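Local coordinates for protein phosphoribosylaminoimidazole carboxylase, ATPase subunit (Thermotoga maritima, PDB 3AX6) that probably catalyses the ATP-dependent carboxylation of 5-aminoimidazole ribonucleotide with bicarbonate to N5-carboxyaminoimidazole ribonucleotide, a step of purine biosynthesis, at residues A[68-79]-A[92-100]; A[106-114]-A[227-235]. One frame throughout, in Å; residues are numbered along the deposited sequence.

How the interactions relate
Interaction 1 joins helix 92-99 to the loop and helix that follow strand 65-68 in the preATP-grasp part; interaction 2 sets the end of helix 101-110 on helix 218-235 of the ATP-grasp part. Helices 92-99 and 101-110 succeed each other, and the contacts lie in series because interaction 1 closes (residue 100) before interaction 2 opens (residue 106); their centres are about 18 Å apart. They meet where I97 CD1 packs on F107 CD2 (3.9 Å). Both are partly buried, yet their chemistry differs: interaction 1 has a leucine-centred apolar core with charged and amide groups on its more exposed side, whereas interaction 2 is almost wholly apolar, with no direct hydrogen bond across it.

Interaction 1: A[68-79]-A[92-100]; sequences YDLEHIDVQTLK and PYTLEIIQD
The ring of Y68 receives L95 over one face: L95 CD2 stands 4.1 Å from the ring centroid, 27° off the normal, a CH-pi contact. I73 CD1 lies above the rim of that same face and touches L95 CD2 at 3.6 Å, so leucine and isoleucine share one side of the tyrosine. The Y68 hydroxyl meets L95 CB and hydrogen-bonds to P90 O. At the second aromatic, K79 crosses Y93 at about a right angle, its CG 3.6 Å from Y93 CZ, an approach neither over the face nor at the edge; the ammonium is far enough from the ring that any cation-pi attraction is weak. Y93 OH is itself held by N83.

V75 sits as a knob among P92, L95, E96 and Q99 where the two helix segments run nearly antiparallel. L78 CB packs on P92 CG at 3.7 Å. Near the surface, Q76 NE2 donates to E96 OE2 (3.0 Å) within its own amide plane, approaching the carboxylate oxygen on the anti side, 26° out of the carboxylate plane. K79 starts extended and then bends at chi3 (-68°), bringing NZ to 3.0 Å from E96 OE2 in a salt bridge whose hydrogen bond is weak. A water accepts from Q99 NE2 and donates to I73 O, while E71 turns its carboxylate toward R261.

One carboxylate oxygen thus serves an amide and an ammonium group, which probably favours ionised E96. In this Rossmann-like domain Y68, I73 and L95 pack together, and Q76 and K79 of helix 75-83 bond to E96 of helix 92-99.

Interaction 2: A[106-114]-A[227-235]; sequences EFLKKNGIP and IATSVVEAL
The Schellman motif ends helix 101-110, and residues on both sides of it, F107 and L108 before and I113 and P114 after, meet helix 218-235. Its evidence is the I113 N to L108 O bond (3.0 Å), the weak G112 N to K109 O bond and the positive phi of G112. L108 O also accepts from N111 N, on the opposite face of its plane.

Side chains meet where the helix segments cross almost at right angles (102°). With CG opposite the backbone N (chi1 169°), F107 extends toward the other helix and sets CZ 3.6 Å from A234 CB. L235 CD2 also approaches the ring obliquely, a doubtful contact because it stands too close to V231 O in the model. I113 CG2 packs on V231 CG2 at 3.9 Å, while P114 CG meets the end methyl of I227, CD1, at 3.8 Å. A water donates to G112 O and, weakly, to S230 OG.

Behind the contact, L108 and I113 touch V255 of strand 253-259, and V231 rests on I243 of strand 239-248. A capped helix end and a crossing helix packed on neighbouring antiparallel strands here form part of the ATP-grasp fold.

Interaction 1: A[68-79]-A[92-100]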
# COMPACT_ATOMS: atom_id res chain seq x y z
N TYR A 68 -4.29 10.94 16.38
CA TYR A 68 -2.90 10.91 16.81
C TYR A 68 -2.24 9.54 16.65
O TYR A 68 -2.92 8.52 16.54
CB TYR A 68 -2.82 11.37 18.26
CG TYR A 68 -3.97 10.86 19.12
CD1 TYR A 68 -3.92 9.61 19.73
CD2 TYR A 68 -5.13 11.63 19.30
CE1 TYR A 68 -4.99 9.13 20.50
CE2 TYR A 68 -6.20 11.17 20.06
CZ TYR A 68 -6.13 9.92 20.66
OH TYR A 68 -7.20 9.44 21.38
N ASP A 69 -0.90 9.52 16.62
CA ASP A 69 -0.18 8.26 16.46
C ASP A 69 0.60 7.85 17.71
O ASP A 69 1.38 6.90 17.67
CB ASP A 69 0.76 8.32 15.24
CG ASP A 69 2.11 8.94 15.55
OD1 ASP A 69 3.07 8.71 14.78
OD2 ASP A 69 2.24 9.67 16.55
N LEU A 70 0.39 8.57 18.80
CA LEU A 70 1.06 8.26 20.07
C LEU A 70 0.19 8.74 21.23
O LEU A 70 -0.71 9.55 21.04
CB LEU A 70 2.44 8.93 20.15
CG LEU A 70 2.54 10.41 20.53
CD1 LEU A 70 3.99 10.76 20.83
CD2 LEU A 70 1.98 11.27 19.42
N GLU A 71 0.46 8.24 22.43
CA GLU A 71 -0.33 8.62 23.59
C GLU A 71 0.23 9.78 24.40
O GLU A 71 -0.53 10.55 24.98
CB GLU A 71 -0.52 7.41 24.51
CG GLU A 71 -1.37 6.29 23.90
CD GLU A 71 -0.53 5.24 23.19
OE1 GLU A 71 0.33 5.62 22.37
OE2 GLU A 71 -0.75 4.04 23.46
N HIS A 72 1.55 9.90 24.44
CA HIS A 72 2.18 10.98 25.19
C HIS A 72 1.93 12.31 24.52
O HIS A 72 2.81 12.87 23.86
CB HIS A 72 3.69 10.74 25.28
CG HIS A 72 4.06 9.40 25.83
ND1 HIS A 72 3.71 8.22 25.21
CD2 HIS A 72 4.74 9.04 26.94
CE1 HIS A 72 4.16 7.20 25.92
NE2 HIS A 72 4.79 7.67 26.97
N ILE A 73 0.72 12.83 24.68
CA ILE A 73 0.36 14.11 24.08
C ILE A 73 -0.45 14.92 25.08
O ILE A 73 -0.94 14.38 26.08
CB ILE A 73 -0.48 13.92 22.80
CG1 ILE A 73 -1.80 13.21 23.13
CG2 ILE A 73 0.30 13.11 21.80
CD1 ILE A 73 -2.63 12.89 21.90
N ASP A 74 -0.58 16.21 24.82
CA ASP A 74 -1.34 17.08 25.70
C ASP A 74 -2.81 16.66 25.63
O ASP A 74 -3.61 17.25 24.90
CB ASP A 74 -1.19 18.53 25.24
CG ASP A 74 -1.78 19.51 26.22
OD1 ASP A 74 -2.44 19.07 27.19
OD2 ASP A 74 -1.60 20.72 26.01
N VAL A 75 -3.16 15.64 26.41
CA VAL A 75 -4.52 15.14 26.41
C VAL A 75 -5.52 16.13 26.99
O VAL A 75 -6.66 16.21 26.53
CB VAL A 75 -4.60 13.79 27.19
CG1 VAL A 75 -4.03 13.95 28.58
CG2 VAL A 75 -6.05 13.31 27.27
N GLN A 76 -5.10 16.91 27.98
CA GLN A 76 -6.00 17.87 28.61
C GLN A 76 -6.44 19.00 27.68
O GLN A 76 -7.60 19.42 27.72
CB GLN A 76 -5.36 18.45 29.88
CG GLN A 76 -5.21 17.43 31.03
CD GLN A 76 -6.54 16.82 31.48
OE1 GLN A 76 -7.46 17.52 31.89
NE2 GLN A 76 -6.63 15.50 31.40
N THR A 77 -5.53 19.50 26.85
CA THR A 77 -5.92 20.56 25.93
C THR A 77 -6.88 19.97 24.90
O THR A 77 -7.81 20.64 24.44
CB THR A 77 -4.70 21.19 25.20
OG1 THR A 77 -5.15 22.25 24.34
CG2 THR A 77 -4.00 20.16 24.35
N LEU A 78 -6.67 18.70 24.55
CA LEU A 78 -7.55 18.06 23.58
C LEU A 78 -8.94 17.89 24.16
O LEU A 78 -9.93 18.05 23.45
CB LEU A 78 -6.99 16.70 23.16
CG LEU A 78 -5.80 16.79 22.20
CD1 LEU A 78 -5.18 15.41 22.00
CD2 LEU A 78 -6.26 17.38 20.87
N LYS A 79 -9.01 17.58 25.45
CA LYS A 79 -10.30 17.41 26.11
C LYS A 79 -11.04 18.74 26.05
O LYS A 79 -12.25 18.79 25.84
CB LYS A 79 -10.09 17.01 27.57
CG LYS A 79 -11.40 16.74 28.31
CD LYS A 79 -11.20 16.48 29.81
CE LYS A 79 -10.48 15.17 30.09
NZ LYS A 79 -9.07 15.17 29.62
N PRO A 92 -10.42 12.25 23.73
CA PRO A 92 -9.39 12.52 24.73
C PRO A 92 -9.77 11.80 26.02
O PRO A 92 -8.91 11.43 26.82
CB PRO A 92 -9.46 14.04 24.89
CG PRO A 92 -9.94 14.50 23.56
CD PRO A 92 -11.02 13.51 23.25
N TYR A 93 -11.08 11.60 26.20
CA TYR A 93 -11.61 10.91 27.37
C TYR A 93 -11.20 9.43 27.32
O TYR A 93 -10.87 8.83 28.35
CB TYR A 93 -13.13 11.04 27.40
CG TYR A 93 -13.60 12.38 27.91
CD1 TYR A 93 -13.54 12.69 29.26
CD2 TYR A 93 -14.08 13.36 27.03
CE1 TYR A 93 -13.93 13.94 29.74
CE2 TYR A 93 -14.47 14.62 27.49
CZ TYR A 93 -14.39 14.90 28.85
OH TYR A 93 -14.75 16.14 29.34
N THR A 94 -11.23 8.85 26.12
CA THR A 94 -10.84 7.45 25.96
C THR A 94 -9.34 7.38 26.21
O THR A 94 -8.86 6.54 26.97
CB THR A 94 -11.13 6.93 24.54
OG1 THR A 94 -12.54 6.90 24.31
CG2 THR A 94 -10.57 5.53 24.37
N LEU A 95 -8.61 8.28 25.57
CA LEU A 95 -7.17 8.34 25.73
C LEU A 95 -6.84 8.48 27.22
O LEU A 95 -5.91 7.84 27.73
CB LEU A 95 -6.62 9.54 24.95
CG LEU A 95 -5.10 9.71 24.89
CD1 LEU A 95 -4.45 8.41 24.42
CD2 LEU A 95 -4.75 10.85 23.96
N GLU A 96 -7.63 9.29 27.92
CA GLU A 96 -7.44 9.52 29.35
C GLU A 96 -7.61 8.23 30.16
O GLU A 96 -6.85 7.96 31.09
CB GLU A 96 -8.44 10.58 29.82
CG GLU A 96 -8.20 11.09 31.23
CD GLU A 96 -9.11 12.25 31.57
OE1 GLU A 96 -10.34 12.08 31.44
OE2 GLU A 96 -8.60 13.32 31.96
N ILE A 97 -8.63 7.44 29.81
CA ILE A 97 -8.90 6.18 30.48
C ILE A 97 -7.78 5.16 30.27
O ILE A 97 -7.40 4.44 31.19
CB ILE A 97 -10.21 5.55 29.98
CG1 ILE A 97 -11.41 6.33 30.51
CG2 ILE A 97 -10.30 4.09 30.41
CD1 ILE A 97 -12.76 5.74 30.14
N ILE A 98 -7.26 5.11 29.05
CA ILE A 98 -6.20 4.16 28.71
C ILE A 98 -4.81 4.54 29.25
O ILE A 98 -4.04 3.66 29.63
CB ILE A 98 -6.12 3.98 27.18
CG1 ILE A 98 -7.48 3.51 26.66
CG2 ILE A 98 -5.03 2.97 26.83
CD1 ILE A 98 -7.56 3.42 25.15
N GLN A 99 -4.51 5.83 29.29
CA GLN A 99 -3.21 6.30 29.78
C GLN A 99 -2.83 5.84 31.18
O GLN A 99 -1.64 5.71 31.50
CB GLN A 99 -3.14 7.82 29.74
CG GLN A 99 -3.03 8.41 28.36
CD GLN A 99 -2.47 9.81 28.40
OE1 GLN A 99 -2.94 10.66 29.16
NE2 GLN A 99 -1.46 10.06 27.58
N ASP A 100 -3.82 5.64 32.03
CA ASP A 100 -3.56 5.21 33.40
C ASP A 100 -4.05 3.78 33.54
O ASP A 100 -5.25 3.50 33.47
CB ASP A 100 -4.26 6.15 34.38
CG ASP A 100 -4.15 5.68 35.82
OD1 ASP A 100 -4.49 6.47 36.72
OD2 ASP A 100 -3.74 4.52 36.04
O HOH W 1 -0.09 12.96 28.10

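Interaction 2: A[106-114]-A[227-235]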
# COMPACT_ATOMS: atom_id res chain seq x y z
N GLU A 106 -10.06 -0.33 36.25
CA GLU A 106 -11.29 0.05 36.95
C GLU A 106 -12.43 0.12 35.92
O GLU A 106 -13.54 -0.34 36.18
CB GLU A 106 -11.08 1.42 37.60
CG GLU A 106 -11.95 1.75 38.81
CD GLU A 106 -11.34 1.27 40.13
OE1 GLU A 106 -11.80 1.73 41.20
OE2 GLU A 106 -10.42 0.44 40.09
N PHE A 107 -12.13 0.68 34.76
CA PHE A 107 -13.12 0.81 33.69
C PHE A 107 -13.57 -0.54 33.14
O PHE A 107 -14.76 -0.80 32.98
CB PHE A 107 -12.58 1.66 32.54
CG PHE A 107 -13.42 1.61 31.31
CD1 PHE A 107 -13.13 0.72 30.29
CD2 PHE A 107 -14.53 2.44 31.17
CE1 PHE A 107 -13.93 0.65 29.15
CE2 PHE A 107 -15.34 2.39 30.04
CZ PHE A 107 -15.04 1.49 29.02
N LEU A 108 -12.60 -1.39 32.82
CA LEU A 108 -12.92 -2.70 32.28
C LEU A 108 -13.75 -3.48 33.30
O LEU A 108 -14.75 -4.11 32.94
CB LEU A 108 -11.63 -3.45 31.94
CG LEU A 108 -10.79 -2.79 30.84
CD1 LEU A 108 -9.40 -3.43 30.78
CD2 LEU A 108 -11.51 -2.92 29.51
N LYS A 109 -13.34 -3.41 34.56
CA LYS A 109 -14.05 -4.12 35.63
C LYS A 109 -15.49 -3.61 35.77
O LYS A 109 -16.41 -4.38 36.02
CB LYS A 109 -13.32 -3.94 36.96
CG LYS A 109 -14.03 -4.59 38.14
CD LYS A 109 -13.25 -4.42 39.44
CE LYS A 109 -14.01 -5.04 40.60
NZ LYS A 109 -14.37 -6.47 40.34
N LYS A 110 -15.66 -2.30 35.59
CA LYS A 110 -16.98 -1.70 35.69
C LYS A 110 -17.89 -2.13 34.53
O LYS A 110 -19.12 -2.04 34.63
CB LYS A 110 -16.85 -0.17 35.75
CG LYS A 110 -18.18 0.58 35.73
CD LYS A 110 -18.03 1.99 36.29
CE LYS A 110 -17.82 1.97 37.80
NZ LYS A 110 -17.89 3.33 38.42
N ASN A 111 -17.29 -2.60 33.44
CA ASN A 111 -18.09 -3.05 32.30
C ASN A 111 -18.13 -4.56 32.09
O ASN A 111 -18.57 -5.03 31.05
CB ASN A 111 -17.62 -2.37 31.02
CG ASN A 111 -17.97 -0.90 30.98
OD1 ASN A 111 -17.29 -0.07 31.58
ND2 ASN A 111 -19.06 -0.57 30.29
N GLY A 112 -17.68 -5.32 33.09
CA GLY A 112 -17.71 -6.77 32.99
C GLY A 112 -16.70 -7.40 32.04
O GLY A 112 -16.82 -8.58 31.70
N ILE A 113 -15.72 -6.62 31.62
CA ILE A 113 -14.67 -7.11 30.72
C ILE A 113 -13.68 -7.94 31.54
O ILE A 113 -13.09 -7.44 32.48
CB ILE A 113 -13.91 -5.93 30.09
CG1 ILE A 113 -14.88 -5.03 29.32
CG2 ILE A 113 -12.81 -6.44 29.20
CD1 ILE A 113 -15.60 -5.73 28.19
N PRO A 114 -13.48 -9.22 31.17
CA PRO A 114 -12.56 -10.12 31.89
C PRO A 114 -11.16 -9.54 32.07
O PRO A 114 -10.50 -9.17 31.10
CB PRO A 114 -12.55 -11.37 31.01
CG PRO A 114 -13.92 -11.35 30.38
CD PRO A 114 -14.06 -9.90 30.00
N ILE A 227 -14.43 -10.49 23.32
CA ILE A 227 -13.91 -9.67 24.41
C ILE A 227 -13.44 -8.33 23.87
O ILE A 227 -13.80 -7.27 24.39
CB ILE A 227 -12.70 -10.34 25.11
CG1 ILE A 227 -13.05 -11.75 25.58
CG2 ILE A 227 -12.24 -9.48 26.28
CD1 ILE A 227 -14.14 -11.81 26.60
N ALA A 228 -12.64 -8.38 22.81
CA ALA A 228 -12.09 -7.18 22.19
C ALA A 228 -13.17 -6.24 21.71
O ALA A 228 -13.10 -5.03 21.94
CB ALA A 228 -11.18 -7.56 21.03
N THR A 229 -14.17 -6.79 21.04
CA THR A 229 -15.27 -5.99 20.54
C THR A 229 -16.01 -5.30 21.69
O THR A 229 -16.36 -4.12 21.59
CB THR A 229 -16.26 -6.86 19.75
OG1 THR A 229 -15.59 -7.44 18.62
CG2 THR A 229 -17.44 -6.02 19.28
N SER A 230 -16.23 -6.03 22.77
CA SER A 230 -16.93 -5.46 23.92
C SER A 230 -16.14 -4.31 24.55
O SER A 230 -16.71 -3.42 25.18
CB SER A 230 -17.17 -6.55 24.96
OG SER A 230 -15.95 -6.93 25.57
N VAL A 231 -14.82 -4.34 24.39
CA VAL A 231 -13.97 -3.27 24.95
C VAL A 231 -14.23 -1.95 24.22
O VAL A 231 -14.52 -0.93 24.84
CB VAL A 231 -12.47 -3.60 24.82
CG1 VAL A 231 -11.65 -2.35 25.16
CG2 VAL A 231 -12.09 -4.74 25.74
N VAL A 232 -14.13 -1.99 22.90
CA VAL A 232 -14.34 -0.79 22.11
C VAL A 232 -15.80 -0.34 22.20
O VAL A 232 -16.10 0.85 22.09
CB VAL A 232 -13.92 -1.03 20.63
CG1 VAL A 232 -14.62 -2.25 20.08
CG2 VAL A 232 -14.24 0.20 19.79
N GLU A 233 -16.71 -1.29 22.42
CA GLU A 233 -18.12 -0.95 22.54
C GLU A 233 -18.37 -0.21 23.85
O GLU A 233 -19.11 0.77 23.89
CB GLU A 233 -19.00 -2.21 22.51
CG GLU A 233 -19.22 -2.83 21.14
CD GLU A 233 -20.23 -2.08 20.28
OE1 GLU A 233 -20.70 -2.65 19.28
OE2 GLU A 233 -20.55 -0.91 20.61
N ALA A 234 -17.74 -0.68 24.92
CA ALA A 234 -17.90 -0.04 26.23
C ALA A 234 -17.32 1.37 26.16
O ALA A 234 -17.88 2.31 26.71
CB ALA A 234 -17.19 -0.85 27.30
N LEU A 235 -16.19 1.50 25.49
CA LEU A 235 -15.54 2.79 25.34
C LEU A 235 -16.33 3.68 24.39
O LEU A 235 -16.18 4.90 24.41
CB LEU A 235 -14.12 2.65 24.77
CG LEU A 235 -12.90 2.30 25.62
CD1 LEU A 235 -12.91 3.15 26.88
CD2 LEU A 235 -12.91 0.85 25.98
O HOH W 2 -16.89 -8.47 28.44